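Local coordinates for protein ElaA (Pseudomonas aeruginosa, PDB 1XEB) that probably transfers an acyl group, such as acetyl from acetyl-CoA, to an amine of a substrate, at residues Gln122-Tyr125 with Gly126-Phe130; Leu66-Pro69 with Val70-Glu73. All coordinates share one frame; numbering follows the deposited sequence.

Contact 1 (Gln122-Tyr125 with Gly126-Phe130); sequences QAYY and GRYGF
Gly-126 N donates to Gln-122 O at 3.3 Å, an ordinary i to i+4 bond of helix 122-126, just before the chain turns out of it. Arg-127 bends back at chi2 and lays one face of its guanidinium over the methyl of Ala-123, with NH1 3.7 Å from CB; the small, apolar alanine lets this flat cation lie close against the exposed side of the helix. Tyr-128 gives its N-H to Tyr-125 O, 2.6 Å away. Its chi1 of -88° sets CG beside the backbone N, and the ring brings CD2 to 3.6 Å from Tyr-124 O, which meets it at the edge. The rings of Tyr-124 and Tyr-128 lie obliquely, their planes 33° apart and their nearest carbons, CE1 and CE2 respectively, separated by 4.2 Å. Helix 92-108 anchors this pair: His-94 is hydrogen-bonded to Tyr-128 OH and meets the Tyr-124 ring. Gly-129 is the C-prime residue of a Schellman motif, and its positive phi of 93° is one that a side chain would find strained, since a CB would press against the preceding carbonyl oxygen. The reversal lets Phe-130 N turn back to Tyr-125 O at 3.1 Å, while Gly-129 N makes the motif's weak second bond to Gly-126 O. Phe-130 CB packs 3.9 Å from Tyr-125 CB; Phe-130, buried and wholly apolar, and the side chain of Tyr-125 both rest on Leu-115 of strand 113-118. Tyr-125 O is therefore gripped by two N-H groups, Tyr-128 and Phe-130 reaching it from opposite faces of the carbonyl plane, which caps the last helical turn and fixes the direction in which the chain leaves for strand 130-132.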
# COMPACT_ATOMS: atom_id res chain seq x y z
N GLN A 122 -8.64 -8.30 -9.91
CA GLN A 122 -7.57 -9.28 -10.10
C GLN A 122 -6.87 -9.08 -11.46
O GLN A 122 -5.67 -9.34 -11.58
CB GLN A 122 -8.14 -10.70 -9.97
CG GLN A 122 -7.13 -11.82 -10.00
CD GLN A 122 -7.76 -13.20 -9.77
OE1 GLN A 122 -7.17 -14.24 -10.09
NE2 GLN A 122 -8.97 -13.21 -9.21
N ALA A 123 -7.61 -8.62 -12.47
CA ALA A 123 -7.03 -8.39 -13.79
C ALA A 123 -6.16 -7.13 -13.76
O ALA A 123 -5.09 -7.07 -14.37
CB ALA A 123 -8.12 -8.23 -14.83
N TYR A 124 -6.64 -6.13 -13.04
CA TYR A 124 -5.94 -4.86 -12.90
C TYR A 124 -4.47 -5.04 -12.53
O TYR A 124 -3.60 -4.37 -13.06
CB TYR A 124 -6.65 -4.01 -11.85
CG TYR A 124 -5.99 -2.69 -11.56
CD1 TYR A 124 -4.94 -2.60 -10.64
CD2 TYR A 124 -6.42 -1.53 -12.19
CE1 TYR A 124 -4.34 -1.36 -10.36
CE2 TYR A 124 -5.83 -0.30 -11.92
CZ TYR A 124 -4.79 -0.23 -11.00
OH TYR A 124 -4.24 1.00 -10.73
N TYR A 125 -4.21 -5.95 -11.60
CA TYR A 125 -2.85 -6.22 -11.15
C TYR A 125 -2.13 -7.15 -12.10
O TYR A 125 -0.92 -7.06 -12.28
CB TYR A 125 -2.87 -6.82 -9.74
CG TYR A 125 -3.38 -5.87 -8.70
CD1 TYR A 125 -2.59 -4.82 -8.24
CD2 TYR A 125 -4.68 -5.99 -8.21
CE1 TYR A 125 -3.09 -3.91 -7.31
CE2 TYR A 125 -5.18 -5.08 -7.29
CZ TYR A 125 -4.38 -4.05 -6.85
OH TYR A 125 -4.90 -3.13 -5.96
N GLY A 126 -2.88 -8.07 -12.71
CA GLY A 126 -2.27 -8.99 -13.63
C GLY A 126 -1.55 -8.23 -14.72
O GLY A 126 -0.58 -8.73 -15.30
N ARG A 127 -2.01 -7.01 -15.00
CA ARG A 127 -1.39 -6.18 -16.02
C ARG A 127 -0.08 -5.60 -15.52
O ARG A 127 0.75 -5.13 -16.31
CB ARG A 127 -2.33 -5.06 -16.47
CG ARG A 127 -3.26 -5.51 -17.59
CD ARG A 127 -4.71 -5.18 -17.29
NE ARG A 127 -5.61 -6.04 -18.06
CZ ARG A 127 -6.92 -6.08 -17.89
NH1 ARG A 127 -7.50 -5.31 -16.97
NH2 ARG A 127 -7.67 -6.88 -18.64
N TYR A 128 0.12 -5.63 -14.21
CA TYR A 128 1.36 -5.13 -13.64
C TYR A 128 2.27 -6.33 -13.45
O TYR A 128 3.34 -6.24 -12.86
CB TYR A 128 1.10 -4.45 -12.31
CG TYR A 128 0.76 -2.99 -12.44
CD1 TYR A 128 1.75 -2.02 -12.29
CD2 TYR A 128 -0.55 -2.57 -12.67
CE1 TYR A 128 1.44 -0.66 -12.35
CE2 TYR A 128 -0.87 -1.22 -12.74
CZ TYR A 128 0.12 -0.27 -12.58
OH TYR A 128 -0.19 1.07 -12.60
N GLY A 129 1.83 -7.47 -13.96
CA GLY A 129 2.63 -8.66 -13.87
C GLY A 129 2.36 -9.54 -12.67
O GLY A 129 3.09 -10.49 -12.43
N PHE A 130 1.32 -9.23 -11.91
CA PHE A 130 1.00 -10.05 -10.75
C PHE A 130 0.19 -11.27 -11.19
O PHE A 130 -0.60 -11.19 -12.13
CB PHE A 130 0.21 -9.24 -9.72
CG PHE A 130 1.05 -8.27 -8.93
CD1 PHE A 130 1.62 -8.65 -7.72
CD2 PHE A 130 1.26 -6.97 -9.39
CE1 PHE A 130 2.40 -7.74 -6.97
CE2 PHE A 130 2.02 -6.07 -8.67
CZ PHE A 130 2.59 -6.45 -7.45

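Contact 2 (Leu66-Pro69 with Val70-Glu73)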
# COMPACT_ATOMS: atom_id res chain seq x y z
N LEU A 66 5.10 -0.32 2.21
CA LEU A 66 5.99 -1.38 1.76
C LEU A 66 6.61 -2.10 2.97
O LEU A 66 7.32 -1.50 3.77
CB LEU A 66 7.08 -0.78 0.87
CG LEU A 66 6.54 -0.19 -0.44
CD1 LEU A 66 7.32 1.03 -0.86
CD2 LEU A 66 6.57 -1.24 -1.50
N LEU A 67 6.33 -3.40 3.11
CA LEU A 67 6.91 -4.19 4.20
C LEU A 67 8.17 -4.89 3.66
O LEU A 67 8.14 -5.47 2.57
CB LEU A 67 5.90 -5.22 4.70
CG LEU A 67 4.68 -4.73 5.49
CD1 LEU A 67 4.06 -3.55 4.81
CD2 LEU A 67 3.65 -5.85 5.63
N ASP A 68 9.27 -4.85 4.42
CA ASP A 68 10.53 -5.48 3.97
C ASP A 68 10.48 -7.00 3.92
O ASP A 68 9.78 -7.65 4.70
CB ASP A 68 11.73 -5.03 4.82
CG ASP A 68 11.72 -5.61 6.23
OD1 ASP A 68 11.37 -4.86 7.16
OD2 ASP A 68 12.05 -6.81 6.40
N PRO A 69 11.25 -7.59 2.99
CA PRO A 69 11.34 -9.03 2.76
C PRO A 69 11.87 -9.94 3.86
O PRO A 69 11.34 -11.05 4.02
CB PRO A 69 12.14 -9.11 1.46
CG PRO A 69 13.03 -7.94 1.54
CD PRO A 69 12.11 -6.86 2.04
N VAL A 70 12.88 -9.53 4.63
CA VAL A 70 13.36 -10.45 5.66
C VAL A 70 12.26 -10.70 6.70
O VAL A 70 12.16 -11.79 7.25
CB VAL A 70 14.65 -9.96 6.37
CG1 VAL A 70 15.39 -8.99 5.48
CG2 VAL A 70 14.34 -9.39 7.74
N ARG A 71 11.41 -9.70 6.95
CA ARG A 71 10.32 -9.87 7.90
C ARG A 71 9.09 -10.52 7.28
O ARG A 71 8.12 -10.83 7.97
CB ARG A 71 9.93 -8.52 8.51
CG ARG A 71 10.42 -8.35 9.94
CD ARG A 71 10.77 -6.93 10.26
NE ARG A 71 11.17 -6.78 11.66
CZ ARG A 71 10.38 -7.00 12.71
NH1 ARG A 71 10.84 -6.84 13.94
NH2 ARG A 71 9.11 -7.36 12.53
N HIS A 72 9.15 -10.78 5.97
CA HIS A 72 8.03 -11.40 5.28
C HIS A 72 8.41 -12.52 4.31
O HIS A 72 8.19 -12.45 3.10
CB HIS A 72 7.21 -10.30 4.61
CG HIS A 72 6.65 -9.32 5.59
ND1 HIS A 72 5.61 -9.64 6.43
CD2 HIS A 72 7.09 -8.10 5.98
CE1 HIS A 72 5.43 -8.66 7.30
NE2 HIS A 72 6.32 -7.72 7.05
N GLU A 73 9.01 -13.56 4.88
CA GLU A 73 9.41 -14.75 4.14
C GLU A 73 9.92 -14.56 2.70
O GLU A 73 9.53 -15.32 1.80
CB GLU A 73 8.25 -15.73 4.12
CG GLU A 73 7.71 -16.11 5.49
CD GLU A 73 6.79 -15.06 6.09
OE1 GLU A 73 6.13 -14.33 5.31
OE2 GLU A 73 6.71 -14.99 7.33
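A type I beta turn, Pro-69 to His-72, begins the connection between antiparallel strands 59-67 and 76-83, and Leu-67, the last residue of the first strand, and Asp-68 just after it hold the turn. Asp-68 OD2 accepts the backbone N-H of Arg-71 at 3.0 Å, with an N-H...O angle of 153°, and is met almost head-on along its C-O bond. The torsion that permits this is chi1 at 71°, which sets CG between the backbone N and the carbonyl carbon and folds the short carboxylate over the start of the turn. The other oxygen, OD1, is hydrogen-bonded to Asp-48 N, so this buried carboxylate ties the turn to a neighbouring loop. Arg-71 contributes mainly its aliphatic part: CB lies 3.4 Å from Asp-68 OD2, while the guanidinium plane stands perpendicular to the carboxylate and its NE remains 4.9 Å from Asp-68 OD1, too distant for a salt bridge.

Within the turn itself, His-72 N closes the loop on Pro-69 O at 2.9 Å. Proline suits a corner where its nitrogen has no N-H to satisfy, and its ring packs on Trp-108 at the end of helix 92-108. The second half of the contact is made by the imidazole of His-72, which folds back against the end of the strand, CG beside the backbone N (chi1 -61°). Leu-67 CD2 sits over one face of that ring, 3.9 Å from its centroid, in a CH-pi contact, and Leu-67 CB is 3.4 Å from CD2 of the histidine. Asp-68 O approaches the ring edge at the same CD2, 3.0 Å away, and both Leu-67 and His-72 also touch Val-77 of strand 76-83.

In the fold
Both contacts are local reversals at the end of a regular element: contact 1 ends helix 122-126 ahead of strand 130-132, and contact 2 follows strand 59-67 on the way to strand 76-83. Contact 1 lies at the surface, with Phe-130 alone buried, whereas contact 2 is partly buried through Leu-67 and Asp-68. Their chemistry differs accordingly: a backbone carbonyl with two donors and an oblique pair of tyrosine rings in one, a carboxylate and an imidazole-leucine pair in the other. Helix 92-108 touches both, by His-94, Met-97 and Leu-101 at contact 1 and by Trp-108 at contact 2. Their centres are about 21 Å apart and their nearest atoms about 9 Å, so they do not touch.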